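Local coordinates for MsStt7d protein (PDB 4IX3) that probably acts as an ATP-dependent protein kinase, being the catalytic domain of an algal homologue of the state transition kinase Stt7, at residues A276-V281 and L314-M319; Y215-E220 and V281-N286; E120-M123 and P129-T132; T140-T145 and F301-A306; G31-V36 and E60-C65. One frame throughout, in Å; residues are numbered along the deposited sequence. Where two conformers were deposited one is given.

Interaction 1 (A276-V281 and L314-M319); sequences ADYKAV and LCQRLM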
# COMPACT_ATOMS: atom_id res chain seq x y z
N ALA B 276 0.35 -25.34 1.09
CA ALA B 276 -0.83 -25.87 1.77
C ALA B 276 -0.62 -27.35 2.04
O ALA B 276 -0.97 -27.85 3.12
CB ALA B 276 -2.04 -25.65 0.89
N ASP B 277 -0.09 -28.07 1.05
CA ASP B 277 0.14 -29.51 1.23
C ASP B 277 1.25 -29.73 2.26
O ASP B 277 1.17 -30.64 3.07
CB ASP B 277 0.54 -30.16 -0.10
CG ASP B 277 -0.66 -30.56 -0.94
OD1 ASP B 277 -1.77 -30.76 -0.39
OD2 ASP B 277 -0.51 -30.66 -2.18
N TYR B 278 2.27 -28.86 2.24
CA TYR B 278 3.39 -28.93 3.17
C TYR B 278 2.93 -28.77 4.62
O TYR B 278 3.23 -29.58 5.51
CB TYR B 278 4.44 -27.88 2.77
CG TYR B 278 5.68 -27.86 3.64
CD1 TYR B 278 6.52 -28.98 3.76
CD2 TYR B 278 6.08 -26.68 4.26
CE1 TYR B 278 7.68 -28.91 4.53
CE2 TYR B 278 7.23 -26.60 5.03
CZ TYR B 278 8.04 -27.71 5.13
OH TYR B 278 9.20 -27.68 5.90
N LYS B 279 2.06 -27.78 4.83
CA LYS B 279 1.47 -27.57 6.14
C LYS B 279 0.63 -28.79 6.54
O LYS B 279 0.70 -29.26 7.68
CB LYS B 279 0.57 -26.33 6.06
CG LYS B 279 -0.28 -26.10 7.30
CD LYS B 279 -0.95 -24.74 7.21
CE LYS B 279 -2.12 -24.65 8.19
NZ LYS B 279 -1.65 -25.00 9.55
N ALA B 280 -0.17 -29.28 5.60
CA ALA B 280 -1.09 -30.39 5.88
C ALA B 280 -0.33 -31.67 6.31
O ALA B 280 -0.87 -32.45 7.08
CB ALA B 280 -1.98 -30.65 4.67
N VAL B 281 0.91 -31.88 5.87
CA VAL B 281 1.67 -33.08 6.29
C VAL B 281 2.67 -32.76 7.41
O VAL B 281 3.65 -33.50 7.64
CB VAL B 281 2.37 -33.80 5.12
CG1 VAL B 281 1.37 -34.19 4.04
CG2 VAL B 281 3.51 -32.94 4.55
N LEU B 314 17.69 -29.19 2.20
CA LEU B 314 17.97 -27.77 2.49
C LEU B 314 16.66 -26.99 2.63
O LEU B 314 16.51 -26.14 3.52
CB LEU B 314 18.85 -27.15 1.40
CG LEU B 314 19.12 -25.65 1.56
CD1 LEU B 314 19.68 -25.27 2.94
CD2 LEU B 314 20.00 -25.14 0.41
N CYS B 315 15.71 -27.26 1.77
CA CYS B 315 14.36 -26.71 1.93
C CYS B 315 13.81 -27.06 3.31
O CYS B 315 13.27 -26.19 3.98
CB CYS B 315 13.38 -27.20 0.85
SG CYS B 315 13.62 -26.44 -0.76
N GLN B 316 13.91 -28.31 3.75
CA GLN B 316 13.42 -28.70 5.07
C GLN B 316 14.11 -27.85 6.16
O GLN B 316 13.46 -27.37 7.11
CB GLN B 316 13.67 -30.18 5.37
CG GLN B 316 13.25 -30.58 6.79
CD GLN B 316 11.75 -30.48 6.96
OE1 GLN B 316 11.19 -29.42 7.31
NE2 GLN B 316 11.07 -31.57 6.67
N ARG B 317 15.42 -27.66 6.03
CA ARG B 317 16.16 -26.86 7.01
C ARG B 317 15.69 -25.41 7.08
O ARG B 317 15.50 -24.86 8.16
CB ARG B 317 17.67 -26.82 6.67
CG ARG B 317 18.41 -28.16 6.67
CD ARG B 317 18.37 -28.66 8.08
NE ARG B 317 19.08 -27.72 8.99
CZ ARG B 317 18.53 -27.15 10.06
NH1 ARG B 317 17.29 -27.45 10.44
NH2 ARG B 317 19.24 -26.30 10.79
N LEU B 318 15.48 -24.81 5.92
CA LEU B 318 15.05 -23.42 5.86
C LEU B 318 13.57 -23.24 6.25
O LEU B 318 13.15 -22.11 6.51
CB LEU B 318 15.25 -22.89 4.43
CG LEU B 318 16.73 -22.64 4.01
CD1 LEU B 318 16.83 -22.37 2.54
CD2 LEU B 318 17.31 -21.46 4.82
N MET B 319 12.80 -24.33 6.21
CA MET B 319 11.34 -24.26 6.36
C MET B 319 10.83 -25.13 7.51
O MET B 319 9.66 -25.56 7.50
CB MET B 319 10.66 -24.53 5.02
CG MET B 319 11.16 -23.59 3.92
SD MET B 319 10.32 -23.74 2.35
CE MET B 319 8.81 -22.85 2.77
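The Tyr278 ring meets Met319 at its hydroxyl-bearing edge, where the carbonyl oxygen of Met319 lies in the plane of the ring. The Gln316 amide also approaches this end rather than a face, its plane tilted 35° from that of the phenol. The central bond is the one that Tyr278 OH donates to Met319 O, at 2.7 Å. It is bent at the acceptor: the C=O...donor angle is 116°, and the hydroxyl stands well above the carbonyl plane, so it aims at neither lone pair.

With CG anti to the backbone N (chi1 -179°), the ring of Tyr278 projects straight out from helix 268-280 and spans the wide gap between the two backbones, whose closest CA atoms, those of Tyr278 and Met319, are 9.8 Å apart. What it reaches is a helix terminus in the helical C-terminal lobe of the kinase fold. Met319 is the first residue to depart from helical geometry after helix 302-318, and its N bonds to Gln316 O at 3.2 Å. The phenol thus serves a backbone carbonyl that lies just past the last helical residue.

Met319 CB closes in beside the bond, 3.6 Å from Tyr278 OH, and makes apolar contact with Tyr278 CE2 at 4.0 Å, while the rest of the methionine turns toward Trp251 and Leu258 of helix 246-261. Val285, in the next helix, packs against both Tyr278 and Gln316.

Interaction 2 (Y215-E220 and V281-N286); sequences YAKADE and VGYDVN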
# COMPACT_ATOMS: atom_id res chain seq x y z
N TYR B 215 5.11 -15.45 1.17
CA TYR B 215 6.50 -15.69 1.55
C TYR B 215 6.69 -15.64 3.04
O TYR B 215 7.81 -15.60 3.52
CB TYR B 215 7.42 -14.69 0.84
CG TYR B 215 7.36 -14.87 -0.67
CD1 TYR B 215 8.11 -15.90 -1.28
CD2 TYR B 215 6.50 -14.11 -1.48
CE1 TYR B 215 8.04 -16.11 -2.64
CE2 TYR B 215 6.41 -14.33 -2.83
CZ TYR B 215 7.20 -15.33 -3.43
OH TYR B 215 7.07 -15.57 -4.77
N ALA B 216 5.59 -15.77 3.79
CA ALA B 216 5.66 -15.81 5.25
C ALA B 216 4.74 -16.95 5.71
O ALA B 216 3.62 -17.11 5.19
CB ALA B 216 5.18 -14.47 5.83
N LYS B 217 5.27 -17.81 6.58
CA LYS B 217 4.48 -18.87 7.21
C LYS B 217 3.21 -18.26 7.81
O LYS B 217 3.27 -17.20 8.45
CB LYS B 217 5.33 -19.60 8.26
CG LYS B 217 4.63 -20.73 9.01
CD LYS B 217 5.61 -21.61 9.77
CE LYS B 217 4.86 -22.71 10.50
NZ LYS B 217 4.55 -22.19 11.86
N ALA B 218 2.06 -18.90 7.60
CA ALA B 218 0.78 -18.23 7.85
C ALA B 218 0.61 -17.81 9.31
O ALA B 218 -0.06 -16.82 9.61
CB ALA B 218 -0.39 -19.08 7.40
N ASP B 219 1.20 -18.55 10.24
CA ASP B 219 1.06 -18.20 11.64
C ASP B 219 2.30 -17.52 12.24
O ASP B 219 2.45 -17.47 13.47
CB ASP B 219 0.66 -19.43 12.46
CG ASP B 219 1.78 -20.44 12.56
OD1 ASP B 219 2.74 -20.38 11.75
OD2 ASP B 219 1.60 -21.38 13.36
N GLU B 220 3.18 -17.03 11.37
CA GLU B 220 4.39 -16.30 11.79
C GLU B 220 4.55 -15.09 10.88
O GLU B 220 5.54 -14.96 10.14
CB GLU B 220 5.64 -17.17 11.74
CG GLU B 220 5.49 -18.36 12.66
CD GLU B 220 6.68 -19.30 12.66
OE1 GLU B 220 7.75 -18.96 12.10
OE2 GLU B 220 6.49 -20.42 13.20
N VAL B 281 0.91 -31.88 5.87
CA VAL B 281 1.67 -33.08 6.29
C VAL B 281 2.67 -32.76 7.41
O VAL B 281 3.65 -33.50 7.64
CB VAL B 281 2.37 -33.80 5.12
CG1 VAL B 281 1.37 -34.19 4.04
CG2 VAL B 281 3.51 -32.94 4.55
N GLY B 282 2.41 -31.64 8.08
CA GLY B 282 3.12 -31.27 9.30
C GLY B 282 4.46 -30.64 9.00
O GLY B 282 5.39 -30.81 9.78
N TYR B 283 4.56 -29.87 7.92
CA TYR B 283 5.81 -29.21 7.53
C TYR B 283 7.00 -30.16 7.48
O TYR B 283 8.11 -29.85 7.95
CB TYR B 283 6.14 -28.08 8.52
CG TYR B 283 5.02 -27.11 8.71
CD1 TYR B 283 4.84 -26.01 7.85
CD2 TYR B 283 4.13 -27.27 9.79
CE1 TYR B 283 3.79 -25.12 8.09
CE2 TYR B 283 3.10 -26.39 10.02
CZ TYR B 283 2.92 -25.32 9.17
OH TYR B 283 1.89 -24.46 9.44
N ASP B 284 6.76 -31.31 6.84
CA ASP B 284 7.69 -32.42 6.83
C ASP B 284 7.87 -32.74 5.35
O ASP B 284 6.95 -33.23 4.66
CB ASP B 284 7.08 -33.60 7.61
CG ASP B 284 7.96 -34.85 7.62
OD1 ASP B 284 8.76 -35.07 6.70
OD2 ASP B 284 7.76 -35.68 8.53
N VAL B 285 9.03 -32.37 4.84
CA VAL B 285 9.34 -32.53 3.44
C VAL B 285 9.28 -34.02 2.99
O VAL B 285 8.81 -34.32 1.90
CB VAL B 285 10.71 -31.84 3.21
CG1 VAL B 285 11.49 -32.42 2.05
CG2 VAL B 285 10.59 -30.33 3.12
N ASN B 286 9.75 -34.95 3.81
CA ASN B 286 9.70 -36.37 3.46
C ASN B 286 8.29 -36.92 3.45
O ASN B 286 7.94 -37.71 2.56
CB ASN B 286 10.62 -37.17 4.37
CG ASN B 286 12.08 -36.89 4.07
OD1 ASN B 286 12.43 -36.40 2.99
ND2 ASN B 286 12.95 -37.19 5.03
O HOH W 1 1.47 -22.21 8.44
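Lys217 and Tyr283 cross at about a right angle, the aliphatic end of the lysine running past the phenol end of the ring. Lys217 CE does the touching: it approaches obliquely, 3.5 Å from Tyr283 CZ, and lies near Tyr283 OH as well. The lysine is extended until its last torsion, where chi4 of -91° swings the ammonium back toward its own turn. There NZ pairs with Asp219 OD1 at 2.6 Å, on the syn lone pair, and with Glu220 OE2 at 2.9 Å, met from above the carboxylate plane. Tyr283 follows the Schellman motif, with Gly282 at C-prime, that ends helix 268-280. Its hydroxyl contacts a water at the ring edge, 2.5 Å from Tyr283 OH, which accepts a weak bond from Ala218 N.

Replacing Lys217 with a methionine is likely to leave the carboxylates of Asp219 and buried Glu220 close without their shared cation. Ala218, Asp219 and Glu220 probably correspond to the APE motif of protein kinases, and the Glu220 OE1 salt bridge with Arg326 fits the Glu-Arg pair expected there. The chemistry divides the lysine: two carboxylates of its own turn, with a weak bond to Ala321 O, meet its charge, and Tyr283 receives its methylene.

Interaction 3 (E120-M123 and P129-T132); sequences EALM and PLAT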
# COMPACT_ATOMS: atom_id res chain seq x y z
N GLU B 120 11.71 -12.64 -10.26
CA GLU B 120 10.34 -13.10 -10.51
C GLU B 120 10.06 -13.09 -12.00
O GLU B 120 9.55 -14.09 -12.57
CB GLU B 120 9.30 -12.26 -9.74
CG GLU B 120 7.86 -12.69 -10.01
CD GLU B 120 6.90 -11.70 -9.37
OE1 GLU B 120 6.63 -10.66 -10.01
OE2 GLU B 120 6.45 -11.91 -8.23
N ALA B 121 10.34 -11.96 -12.64
CA ALA B 121 10.01 -11.85 -14.06
C ALA B 121 10.86 -12.81 -14.89
O ALA B 121 10.35 -13.48 -15.81
CB ALA B 121 10.17 -10.40 -14.52
N LEU B 122 12.15 -12.96 -14.55
CA LEU B 122 13.02 -13.81 -15.34
C LEU B 122 12.59 -15.26 -15.14
O LEU B 122 12.54 -15.99 -16.12
CB LEU B 122 14.46 -13.63 -14.86
CG LEU B 122 15.14 -12.32 -15.30
CD1 LEU B 122 16.38 -12.10 -14.43
CD2 LEU B 122 15.53 -12.39 -16.78
N MET B 123 12.35 -15.68 -13.90
CA MET B 123 12.04 -17.10 -13.67
C MET B 123 10.75 -17.48 -14.40
O MET B 123 10.66 -18.60 -14.90
CB MET B 123 11.96 -17.44 -12.19
CG MET B 123 10.69 -17.02 -11.47
SD MET B 123 10.85 -17.30 -9.69
CE MET B 123 9.15 -16.89 -9.26
N PRO B 129 16.41 -17.65 -19.72
CA PRO B 129 16.71 -16.21 -19.60
C PRO B 129 17.16 -15.86 -18.17
O PRO B 129 18.04 -15.00 -18.01
CB PRO B 129 15.39 -15.53 -19.94
CG PRO B 129 14.35 -16.59 -19.85
CD PRO B 129 15.05 -17.88 -20.24
N LEU B 130 16.71 -16.59 -17.14
CA LEU B 130 17.17 -16.37 -15.78
C LEU B 130 18.68 -16.69 -15.68
O LEU B 130 19.47 -15.87 -15.19
CB LEU B 130 16.33 -17.18 -14.79
CG LEU B 130 16.83 -17.17 -13.34
CD1 LEU B 130 16.82 -15.77 -12.77
CD2 LEU B 130 16.01 -18.19 -12.51
N ALA B 131 19.08 -17.86 -16.16
CA ALA B 131 20.48 -18.27 -16.15
C ALA B 131 21.35 -17.30 -16.92
O ALA B 131 22.43 -16.97 -16.45
CB ALA B 131 20.60 -19.65 -16.75
N THR B 132 20.89 -16.83 -18.07
CA THR B 132 21.68 -15.87 -18.84
C THR B 132 21.89 -14.59 -18.03
O THR B 132 23.03 -14.07 -17.94
CB THR B 132 20.94 -15.56 -20.14
OG1 THR B 132 20.96 -16.76 -20.94
CG2 THR B 132 21.65 -14.45 -20.86
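Leu122 and Leu130 bring their backbones close, CA to CA 4.9 Å, where helix 119-125 is followed almost at once by helix 127-133. So short a distance lets beta carbons do much of the touching. Leu122 CB sits 3.8 Å from Leu130 CD1, and the two leucine side chains cross at about a right angle. The branches of Leu122 divide the work: CD1 stays beside Leu130 CD1, whereas CD2 reaches the backbone of Pro129, 3.8 Å from Pro129 O, and grazes Pro129 CB.

In the kinase fold a helix in this position, just after the hinge strand, is helix D. Ala112 and Glu114 in the hinge region bind ADP in a structure of this protein, and the Leu122 side chain is about 11 Å from that of Glu114.

Met123 contributes only its base. Its CG takes the crowded position between backbone N and carbonyl carbon (chi1 77°), which sends the extended thioether away toward Pro171 and Gln259 and leaves Met123 CB 4.1 Å from Leu130 CD2. Leu130, with CG anti to the backbone N (chi1 172°), thus presents one methyl to each of two successive residues. Beyond the pair it also touches Val144 of helix 141-161 and Leu260 of helix 246-261.

Interaction 4 (T140-T145 and F301-A306); sequences TELGVT and FAALDA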
# COMPACT_ATOMS: atom_id res chain seq x y z
N THR B 140 20.21 -24.90 -15.78
CA THR B 140 19.18 -25.86 -15.37
C THR B 140 18.54 -25.36 -14.08
O THR B 140 19.09 -24.48 -13.41
CB THR B 140 19.74 -27.29 -15.12
OG1 THR B 140 20.71 -27.25 -14.05
CG2 THR B 140 20.40 -27.85 -16.37
N GLU B 141 17.40 -25.94 -13.69
CA GLU B 141 16.81 -25.52 -12.42
C GLU B 141 17.83 -25.72 -11.30
O GLU B 141 18.01 -24.82 -10.45
CB GLU B 141 15.51 -26.25 -12.10
CG GLU B 141 14.32 -25.74 -12.89
CD GLU B 141 14.30 -26.18 -14.34
OE1 GLU B 141 14.46 -27.39 -14.63
OE2 GLU B 141 14.24 -25.30 -15.21
N LEU B 142 18.53 -26.87 -11.28
CA LEU B 142 19.50 -27.10 -10.23
C LEU B 142 20.61 -26.04 -10.25
O LEU B 142 20.99 -25.50 -9.20
CB LEU B 142 20.11 -28.50 -10.35
CG LEU B 142 21.16 -28.90 -9.31
CD1 LEU B 142 20.63 -28.77 -7.90
CD2 LEU B 142 21.55 -30.37 -9.54
N GLY B 143 21.13 -25.76 -11.43
CA GLY B 143 22.22 -24.81 -11.59
C GLY B 143 21.85 -23.41 -11.11
O GLY B 143 22.60 -22.81 -10.32
N VAL B 144 20.68 -22.92 -11.53
CA VAL B 144 20.27 -21.57 -11.14
C VAL B 144 19.94 -21.55 -9.65
O VAL B 144 20.22 -20.56 -8.96
CB VAL B 144 19.13 -20.97 -11.99
CG1 VAL B 144 19.58 -20.82 -13.43
CG2 VAL B 144 17.80 -21.67 -11.81
N THR B 145 19.35 -22.63 -9.10
CA THR B 145 19.06 -22.66 -7.68
C THR B 145 20.33 -22.61 -6.84
O THR B 145 20.42 -21.91 -5.84
CB THR B 145 18.16 -23.88 -7.30
OG1 THR B 145 16.99 -23.81 -8.14
CG2 THR B 145 17.77 -23.86 -5.82
N PHE B 301 10.47 -32.34 -9.91
CA PHE B 301 11.24 -32.05 -8.70
C PHE B 301 12.72 -32.44 -8.81
O PHE B 301 13.41 -32.50 -7.78
CB PHE B 301 10.64 -32.73 -7.50
CG PHE B 301 9.26 -32.25 -7.19
CD1 PHE B 301 9.05 -31.02 -6.58
CD2 PHE B 301 8.17 -33.04 -7.49
CE1 PHE B 301 7.76 -30.57 -6.30
CE2 PHE B 301 6.88 -32.60 -7.23
CZ PHE B 301 6.68 -31.37 -6.62
N ALA B 302 13.23 -32.69 -10.03
CA ALA B 302 14.62 -33.19 -10.19
C ALA B 302 15.65 -32.37 -9.41
O ALA B 302 16.61 -32.94 -8.84
CB ALA B 302 15.04 -33.24 -11.65
N ALA B 303 15.55 -31.03 -9.42
CA ALA B 303 16.57 -30.24 -8.73
C ALA B 303 16.65 -30.52 -7.23
O ALA B 303 17.73 -30.42 -6.63
CB ALA B 303 16.40 -28.73 -9.03
N LEU B 304 15.50 -30.76 -6.60
CA LEU B 304 15.44 -31.07 -5.19
C LEU B 304 15.84 -32.53 -4.95
O LEU B 304 16.42 -32.84 -3.89
CB LEU B 304 14.04 -30.78 -4.61
CG LEU B 304 13.60 -29.32 -4.81
CD1 LEU B 304 12.21 -29.15 -4.22
CD2 LEU B 304 14.61 -28.41 -4.10
N ASP B 305 15.48 -33.41 -5.90
CA ASP B 305 15.83 -34.84 -5.80
C ASP B 305 17.34 -35.07 -5.94
O ASP B 305 17.85 -36.08 -5.44
CB ASP B 305 15.18 -35.60 -6.96
CG ASP B 305 13.67 -35.72 -6.81
OD1 ASP B 305 13.16 -35.66 -5.67
OD2 ASP B 305 12.99 -35.92 -7.84
N ALA B 306 18.07 -34.22 -6.67
CA ALA B 306 19.43 -34.54 -7.09
C ALA B 306 20.30 -34.79 -5.86
O ALA B 306 20.16 -34.19 -4.79
CB ALA B 306 20.00 -33.37 -7.88
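Leu142 and Ala303 mark the crossing of two helices of the C-terminal kinase lobe, 141-161 and 302-318, near the N terminus of each. The axes of segments 141-145 and 302-306 pass 9.2 Å apart at 71°. The tight part owes its closeness to a small residue: the CA atoms of Leu142 and Ala303 are just 4.5 Å apart, and the methyl of Ala303 presses on backbone, with Ala303 CB 3.6 Å from Leu142 N. Glu141 CB and Leu142 CB both touch the same methyl.

Toward the outside the contact thins to the tips of one leucine. Leu142 has CG anti to the backbone N (chi1 180°), and from there its branches part. CD1 lies 3.6 Å from Ala303 O, while CD2 reaches Ala306 CB at 3.8 Å, one turn along the helix. Leu142 and Ala306 both keep some exposure, although Phe337 covers part of the leucine. The carboxylate of Glu141 turns to another partner, Thr127, whose OG1 bonds to Glu141 OE2.

Each helix is only beginning here. Exposed Thr140 is the N-cap of the first, its OG1 accepting a hydrogen bond from Gly143 N, with an N-H...acceptor angle of 160°. On the buried side, Glu141 O takes two bonds from one residue, Thr145 N and Thr145 OG1 arriving from opposite faces of its carbonyl plane, the hydroxyl at 2.7 Å.

Interaction 5 (G31-V36 and E60-C65); sequences GNFGTV and EELLEC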
# COMPACT_ATOMS: atom_id res chain seq x y z
N GLY B 31 4.18 0.21 -3.19
CA GLY B 31 4.29 -0.86 -2.23
C GLY B 31 3.26 -0.49 -1.20
O GLY B 31 2.22 0.06 -1.56
N ASN B 32 3.56 -0.68 0.07
CA ASN B 32 2.56 -0.37 1.08
C ASN B 32 2.54 1.12 1.42
O ASN B 32 1.47 1.63 1.75
CB ASN B 32 2.75 -1.22 2.34
CG ASN B 32 2.52 -2.72 2.08
OD1 ASN B 32 1.72 -3.10 1.22
ND2 ASN B 32 3.24 -3.57 2.80
N PHE B 33 3.70 1.78 1.48
CA PHE B 33 3.73 3.15 1.98
C PHE B 33 4.42 4.13 1.05
O PHE B 33 4.42 5.31 1.38
CB PHE B 33 4.33 3.22 3.39
CG PHE B 33 5.79 2.82 3.41
CD1 PHE B 33 6.79 3.72 3.06
CD2 PHE B 33 6.16 1.52 3.77
CE1 PHE B 33 8.13 3.35 3.13
CE2 PHE B 33 7.47 1.13 3.80
CZ PHE B 33 8.46 2.06 3.49
N GLY B 34 5.00 3.64 -0.05
CA GLY B 34 5.74 4.49 -0.98
C GLY B 34 5.57 4.15 -2.45
O GLY B 34 4.93 3.14 -2.81
N THR B 35 6.14 4.98 -3.30
CA THR B 35 6.06 4.79 -4.74
C THR B 35 7.46 4.88 -5.31
O THR B 35 8.21 5.80 -4.96
CB THR B 35 5.16 5.86 -5.41
OG1 THR B 35 3.91 5.90 -4.69
CG2 THR B 35 4.88 5.51 -6.85
N VAL B 36 7.82 3.91 -6.14
CA VAL B 36 9.15 3.84 -6.77
C VAL B 36 9.00 4.25 -8.23
O VAL B 36 8.07 3.81 -8.91
CB VAL B 36 9.80 2.44 -6.62
CG1 VAL B 36 11.14 2.44 -7.33
CG2 VAL B 36 9.95 2.09 -5.14
N GLU B 60 5.64 8.82 5.99
CA GLU B 60 6.92 9.52 6.11
C GLU B 60 7.80 8.86 7.14
O GLU B 60 8.98 8.73 6.92
CB GLU B 60 6.86 11.06 6.26
CG GLU B 60 6.85 11.63 7.64
CD GLU B 60 6.45 13.10 7.60
OE1 GLU B 60 7.35 13.92 7.30
OE2 GLU B 60 5.24 13.43 7.74
N GLU B 61 7.24 8.39 8.24
CA GLU B 61 8.08 7.76 9.27
C GLU B 61 8.62 6.43 8.74
O GLU B 61 9.77 6.06 8.99
CB GLU B 61 7.31 7.61 10.57
CG GLU B 61 7.02 8.96 11.26
CD GLU B 61 5.94 9.86 10.61
OE1 GLU B 61 5.05 9.43 9.84
OE2 GLU B 61 5.93 11.08 10.94
N LEU B 62 7.82 5.70 7.99
CA LEU B 62 8.29 4.42 7.41
C LEU B 62 9.39 4.68 6.36
O LEU B 62 10.37 3.93 6.31
CB LEU B 62 7.09 3.66 6.77
CG LEU B 62 6.11 3.12 7.80
CD1 LEU B 62 4.88 2.66 7.04
CD2 LEU B 62 6.72 1.97 8.59
N LEU B 63 9.26 5.73 5.54
CA LEU B 63 10.31 6.02 4.58
C LEU B 63 11.57 6.46 5.32
O LEU B 63 12.69 6.13 4.87
CB LEU B 63 9.85 7.10 3.60
CG LEU B 63 10.77 7.35 2.40
CD1 LEU B 63 10.74 6.16 1.44
CD2 LEU B 63 10.33 8.61 1.64
N GLU B 64 11.44 7.21 6.41
CA GLU B 64 12.61 7.58 7.20
C GLU B 64 13.31 6.37 7.78
O GLU B 64 14.55 6.32 7.81
CB GLU B 64 12.22 8.54 8.31
CG GLU B 64 12.01 9.96 7.78
CD GLU B 64 11.43 10.90 8.80
OE1 GLU B 64 10.86 10.45 9.81
OE2 GLU B 64 11.38 12.11 8.47
N CYS B 65 12.55 5.39 8.25
CA CYS B 65 13.16 4.16 8.72
C CYS B 65 13.87 3.43 7.58
O CYS B 65 15.02 2.93 7.76
CB CYS B 65 12.11 3.27 9.37
SG CYS B 65 12.86 2.00 10.37
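Phe33 meets Leu62 and Leu63 at the end of a tight turn that begins at Gly31, whose N bonds to Gly34 O at 3.0 Å and so closes the chain around the two residues between. Gly31 itself binds ADP in a structure of this protein. Asn32, next along, packs on Val56 of the second subunit. Phe33 then points its side chain at helix 59-76, with CG set between the backbone N and the carbonyl carbon (chi1 65°), and lays one ring face on Leu62. The CH-pi contact is nearly central: Leu62 CB is 3.5 Å from the centroid of the Phe33 ring, 5° off its normal. Leu62 CD1 continues along the ring base, 3.7 Å from Phe33 CD2. Farther out, Phe33 CE1 approaches the helix backbone obliquely, 3.6 Å from Leu63 N, with Leu63 CB behind it at 4.2 Å from the same CE1.

Without the ring, as with an alanine here, the face over Leu62 is likely to be left uncovered and the loop freer to shift against the helix. At Gly34 strand 34-41 begins and leads the chain away from the ring.

Phe33 also touches Lys50, which binds ADP in a structure of this protein, and lies about 7 Å from a bound magnesium ion. The sequence and setting are those of the glycine-rich, nucleotide-binding loop of protein kinases, its aromatic tip here resting on helix C.

Overall arrangement
From the N terminus, interaction 5 closes first, joining the glycine-rich loop to helix 59-76 within the N-terminal lobe. Interaction 3 follows in series, a short closure between two consecutive helices. Interaction 4 then spans the longest loop, from 140-145 to 301-306, and interaction 2 nests inside it. Interaction 1 crosses both: it opens within those loops and closes beyond them, at 314-319. Interactions 1 and 2 share Val281 and have centres about 5 Å apart; helix 302-318 serves interactions 1 and 4, and Val144 packs interaction 4 against interaction 3. Interaction 5 stands apart, its centre about 37 Å from that of interaction 4.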